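Local structure of peroxisomal membrane protein PEX15 (Saccharomyces cerevisiae, 5VXV) at residues A[63-72]-A[97-108]. The protein anchors the AAA-ATPases Pex1 and Pex6 to the peroxisomal membrane, supporting extraction of the import receptor PEX5. Sequence-based numbering, arbitrary orientation. Where two conformers were deposited one is given.
Sequences QSEILNIFTL and FFRCCIKVIQFN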
loop_
_atom_site.group_PDB
_atom_site.type_symbol
_atom_site.label_atom_id
_atom_site.label_comp_id
_atom_site.label_asym_id
_atom_site.label_seq_id
_atom_site.Cartn_x
_atom_site.Cartn_y
_atom_site.Cartn_z
ATOM N N GLN A 63 -18.290 -4.443 2.955
ATOM C CA GLN A 63 -17.088 -5.259 3.070
ATOM C C GLN A 63 -16.834 -6.048 1.792
ATOM O O GLN A 63 -15.695 -6.127 1.319
ATOM C CB GLN A 63 -17.211 -6.196 4.271
ATOM C CG GLN A 63 -15.880 -6.732 4.768
ATOM C CD GLN A 63 -15.971 -7.373 6.141
ATOM O OE1 GLN A 63 -15.445 -8.464 6.362
ATOM N NE2 GLN A 63 -16.626 -6.692 7.077
ATOM N N SER A 64 -17.885 -6.632 1.212
ATOM C CA SER A 64 -17.709 -7.408 -0.011
ATOM C C SER A 64 -17.238 -6.522 -1.159
ATOM O O SER A 64 -16.440 -6.954 -1.998
ATOM C CB SER A 64 -19.013 -8.113 -0.382
ATOM O OG SER A 64 -19.966 -7.195 -0.892
ATOM N N GLU A 65 -17.716 -5.277 -1.207
ATOM C CA GLU A 65 -17.334 -4.380 -2.293
ATOM C C GLU A 65 -15.896 -3.902 -2.136
ATOM O O GLU A 65 -15.163 -3.789 -3.126
ATOM C CB GLU A 65 -18.306 -3.202 -2.356
ATOM C CG GLU A 65 -19.693 -3.617 -2.831
ATOM C CD GLU A 65 -20.736 -2.522 -2.699
ATOM O OE1 GLU A 65 -21.881 -2.748 -3.145
ATOM O OE2 GLU A 65 -20.423 -1.442 -2.151
ATOM N N ILE A 66 -15.465 -3.635 -0.901
ATOM C CA ILE A 66 -14.061 -3.309 -0.659
ATOM C C ILE A 66 -13.175 -4.489 -1.039
ATOM O O ILE A 66 -12.169 -4.333 -1.743
ATOM C CB ILE A 66 -13.849 -2.897 0.809
ATOM C CG1 ILE A 66 -14.584 -1.588 1.103
ATOM C CG2 ILE A 66 -12.356 -2.753 1.123
ATOM C CD1 ILE A 66 -14.567 -1.180 2.564
ATOM N N LEU A 67 -13.538 -5.691 -0.579
ATOM C CA LEU A 67 -12.713 -6.866 -0.837
ATOM C C LEU A 67 -12.542 -7.121 -2.328
ATOM O O LEU A 67 -11.489 -7.608 -2.757
ATOM C CB LEU A 67 -13.320 -8.096 -0.158
ATOM C CG LEU A 67 -13.192 -8.151 1.366
ATOM C CD1 LEU A 67 -13.961 -9.338 1.928
ATOM C CD2 LEU A 67 -11.733 -8.223 1.783
ATOM N N ASN A 68 -13.555 -6.798 -3.134
ATOM C CA ASN A 68 -13.438 -7.003 -4.573
ATOM C C ASN A 68 -12.359 -6.113 -5.174
ATOM O O ASN A 68 -11.719 -6.496 -6.161
ATOM C CB ASN A 68 -14.782 -6.739 -5.249
ATOM C CG ASN A 68 -14.959 -7.540 -6.522
ATOM N N ILE A 69 -12.131 -4.934 -4.593
ATOM C CA ILE A 69 -11.150 -4.011 -5.155
ATOM C C ILE A 69 -9.729 -4.359 -4.718
ATOM O O ILE A 69 -8.773 -4.067 -5.446
ATOM C CB ILE A 69 -11.497 -2.561 -4.770
ATOM C CG1 ILE A 69 -12.920 -2.200 -5.214
ATOM C CG2 ILE A 69 -10.490 -1.584 -5.371
ATOM C CD1 ILE A 69 -13.185 -2.364 -6.704
ATOM N N PHE A 70 -9.553 -4.967 -3.541
ATOM C CA PHE A 70 -8.221 -5.156 -2.971
ATOM C C PHE A 70 -7.832 -6.620 -2.793
ATOM O O PHE A 70 -6.782 -6.898 -2.200
ATOM C CB PHE A 70 -8.113 -4.428 -1.627
ATOM C CG PHE A 70 -8.315 -2.942 -1.727
ATOM C CD1 PHE A 70 -7.490 -2.169 -2.531
ATOM C CD2 PHE A 70 -9.319 -2.318 -1.014
ATOM C CE1 PHE A 70 -7.669 -0.806 -2.625
ATOM C CE2 PHE A 70 -9.507 -0.954 -1.106
ATOM C CZ PHE A 70 -8.678 -0.195 -1.913
ATOM N N THR A 71 -8.638 -7.559 -3.283
ATOM C CA THR A 71 -8.259 -8.967 -3.319
ATOM C C THR A 71 -7.547 -9.225 -4.642
ATOM O O THR A 71 -8.119 -8.999 -5.715
ATOM C CB THR A 71 -9.482 -9.870 -3.157
ATOM O OG1 THR A 71 -10.090 -9.625 -1.884
ATOM C CG2 THR A 71 -9.095 -11.343 -3.238
ATOM N N LEU A 72 -6.306 -9.712 -4.560
ATOM C CA LEU A 72 -5.356 -9.547 -5.658
ATOM C C LEU A 72 -5.814 -10.212 -6.950
ATOM O O LEU A 72 -5.505 -9.711 -8.037
ATOM C CB LEU A 72 -3.987 -10.090 -5.245
ATOM C CG LEU A 72 -3.309 -9.366 -4.079
ATOM C CD1 LEU A 72 -1.990 -10.038 -3.729
ATOM C CD2 LEU A 72 -3.090 -7.892 -4.404
ATOM N N PHE A 97 -2.759 2.122 -2.104
ATOM C CA PHE A 97 -3.376 0.920 -2.652
ATOM C C PHE A 97 -2.713 -0.337 -2.102
ATOM O O PHE A 97 -3.395 -1.274 -1.669
ATOM C CB PHE A 97 -3.304 0.947 -4.179
ATOM C CG PHE A 97 -3.805 -0.312 -4.826
ATOM C CD1 PHE A 97 -5.153 -0.480 -5.099
ATOM C CD2 PHE A 97 -2.927 -1.332 -5.154
ATOM C CE1 PHE A 97 -5.611 -1.644 -5.686
ATOM C CE2 PHE A 97 -3.381 -2.496 -5.743
ATOM C CZ PHE A 97 -4.724 -2.652 -6.008
ATOM N N PHE A 98 -1.378 -0.379 -2.108
ATOM C CA PHE A 98 -0.686 -1.549 -1.576
ATOM C C PHE A 98 -1.025 -1.762 -0.104
ATOM O O PHE A 98 -1.236 -2.898 0.334
ATOM C CB PHE A 98 0.828 -1.411 -1.770
ATOM C CG PHE A 98 1.293 -1.622 -3.194
ATOM C CD1 PHE A 98 0.740 -2.617 -3.984
ATOM C CD2 PHE A 98 2.286 -0.821 -3.739
ATOM C CE1 PHE A 98 1.169 -2.811 -5.286
ATOM C CE2 PHE A 98 2.717 -1.013 -5.041
ATOM C CZ PHE A 98 2.156 -2.009 -5.813
ATOM N N ARG A 99 -1.104 -0.681 0.675
ATOM C CA ARG A 99 -1.454 -0.829 2.085
ATOM C C ARG A 99 -2.858 -1.403 2.242
ATOM O O ARG A 99 -3.122 -2.171 3.174
ATOM C CB ARG A 99 -1.333 0.511 2.808
ATOM C CG ARG A 99 0.104 0.952 3.046
ATOM C CD ARG A 99 0.193 2.036 4.115
ATOM N NE ARG A 99 -0.392 3.300 3.674
ATOM C CZ ARG A 99 0.288 4.305 3.127
ATOM N NH1 ARG A 99 1.599 4.219 2.942
ATOM N NH2 ARG A 99 -0.350 5.407 2.764
ATOM N N CYS A 100 -3.774 -1.046 1.338
ATOM C CA CYS A 100 -5.124 -1.601 1.396
ATOM C C CYS A 100 -5.122 -3.092 1.074
ATOM O O CYS A 100 -5.844 -3.869 1.709
ATOM C CB CYS A 100 -6.048 -0.844 0.442
ATOM S SG CYS A 100 -6.413 0.846 0.971
ATOM N N CYS A 101 -4.318 -3.514 0.094
ATOM C CA CYS A 101 -4.187 -4.942 -0.184
ATOM C C CYS A 101 -3.636 -5.680 1.029
ATOM O O CYS A 101 -4.087 -6.784 1.355
ATOM C CB CYS A 101 -3.281 -5.163 -1.395
ATOM S SG CYS A 101 -3.926 -4.513 -2.952
ATOM N N ILE A 102 -2.661 -5.078 1.709
ATOM C CA ILE A 102 -2.084 -5.684 2.905
ATOM C C ILE A 102 -3.142 -5.831 3.991
ATOM O O ILE A 102 -3.197 -6.844 4.695
ATOM C CB ILE A 102 -0.885 -4.844 3.381
ATOM C CG1 ILE A 102 0.267 -4.957 2.378
ATOM C CG2 ILE A 102 -0.426 -5.269 4.776
ATOM C CD1 ILE A 102 1.325 -3.886 2.527
ATOM N N LYS A 103 -4.002 -4.820 4.136
ATOM C CA LYS A 103 -5.026 -4.864 5.176
ATOM C C LYS A 103 -5.993 -6.021 4.962
ATOM O O LYS A 103 -6.487 -6.605 5.934
ATOM C CB LYS A 103 -5.782 -3.539 5.226
ATOM C CG LYS A 103 -5.048 -2.463 6.003
ATOM C CD LYS A 103 -5.773 -1.135 5.949
ATOM C CE LYS A 103 -4.969 -0.045 6.637
ATOM N NZ LYS A 103 -5.579 1.298 6.444
ATOM N N VAL A 104 -6.275 -6.366 3.705
ATOM C CA VAL A 104 -7.140 -7.511 3.419
ATOM C C VAL A 104 -6.469 -8.802 3.872
ATOM O O VAL A 104 -7.067 -9.622 4.577
ATOM C CB VAL A 104 -7.490 -7.557 1.919
ATOM C CG1 VAL A 104 -8.154 -8.887 1.550
ATOM C CG2 VAL A 104 -8.399 -6.395 1.550
ATOM N N ILE A 105 -5.214 -9.001 3.468
ATOM C CA ILE A 105 -4.495 -10.215 3.838
ATOM C C ILE A 105 -4.378 -10.320 5.352
ATOM O O ILE A 105 -4.539 -11.400 5.930
ATOM C CB ILE A 105 -3.110 -10.233 3.164
ATOM C CG1 ILE A 105 -3.258 -10.248 1.639
ATOM C CG2 ILE A 105 -2.295 -11.440 3.629
ATOM C CD1 ILE A 105 -1.964 -9.984 0.890
ATOM N N GLN A 106 -4.102 -9.197 6.014
ATOM C CA GLN A 106 -3.774 -9.223 7.435
ATOM C C GLN A 106 -4.997 -9.523 8.297
ATOM O O GLN A 106 -4.894 -10.254 9.289
ATOM C CB GLN A 106 -3.147 -7.888 7.833
ATOM C CG GLN A 106 -2.723 -7.790 9.285
ATOM C CD GLN A 106 -2.054 -6.466 9.595
ATOM O OE1 GLN A 106 -1.861 -5.633 8.709
ATOM N NE2 GLN A 106 -1.699 -6.262 10.856
ATOM N N PHE A 107 -6.160 -8.971 7.946
ATOM C CA PHE A 107 -7.323 -9.024 8.823
ATOM C C PHE A 107 -8.511 -9.794 8.263
ATOM O O PHE A 107 -9.270 -10.369 9.047
ATOM C CB PHE A 107 -7.789 -7.600 9.175
ATOM C CG PHE A 107 -6.752 -6.784 9.894
ATOM C CD1 PHE A 107 -6.368 -7.109 11.185
ATOM C CD2 PHE A 107 -6.166 -5.690 9.282
ATOM C CE1 PHE A 107 -5.415 -6.359 11.851
ATOM C CE2 PHE A 107 -5.213 -4.936 9.941
ATOM C CZ PHE A 107 -4.837 -5.272 11.228
ATOM N N ASN A 108 -8.709 -9.815 6.946
ATOM C CA ASN A 108 -9.863 -10.505 6.382
ATOM C C ASN A 108 -9.613 -11.987 6.140
ATOM O O ASN A 108 -10.576 -12.760 6.089
ATOM C CB ASN A 108 -10.292 -9.842 5.071
ATOM C CG ASN A 108 -11.025 -8.534 5.295
ATOM O OD1 ASN A 108 -10.446 -7.455 5.174
ATOM N ND2 ASN A 108 -12.310 -8.625 5.628
HETATM O O HOH W 1 -4.896 -8.304 -0.839
#
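F70 sets CG beside its backbone N, anti to its carbonyl carbon (chi1 -61°), which lays the ring against C100, while F97, its CG anti to the backbone N, swings its ring up to the rim of the F70 ring. C100 CB sits 3.4 Å from the centroid of the F70 ring, almost on the ring normal, a CH-pi contact; C100 SG lies over the same face, 4.2 Å from that centroid, as a sulfur-aromatic contact. A small side chain suits this place, since it lets the ring come down close to the backbone of the second helix. I69 CG2 covers the opposite face. At its edge, F70 CE1 meets F97 CD1 at 3.5 Å, the ring planes inclined by 56°; a phenylalanine at 97 is long enough to reach that edge from beside the contact. F70 is thus a knob in the hole formed by F97, C100, C101 and V104. It joins the last turn of helix 60-70 to helix 91-108 within the largely helical, probably cytoplasmic part of the protein, the axes of 63-70 and 97-108 crossing at -119°, with helix 75-86 in the intervening sequence also packing on I69 and F97. Beyond the ring, branched V104 serves both neighbours: its CG2 touches F70 CB, and its CG1 lies 3.6 Å from L67 CD2. Leucine suits position 67 because that same methyl also reaches N108 CG. Where helix 60-70 ends, T71 has a hydroxyl short enough to turn back and donate to L67 O (2.6 Å from OG1), and L72, apolar and flexible, sets CD2 3.8 Å from C101 SG. One water donates to both F70 O and C101 O, bridging carbonyls of the two segments.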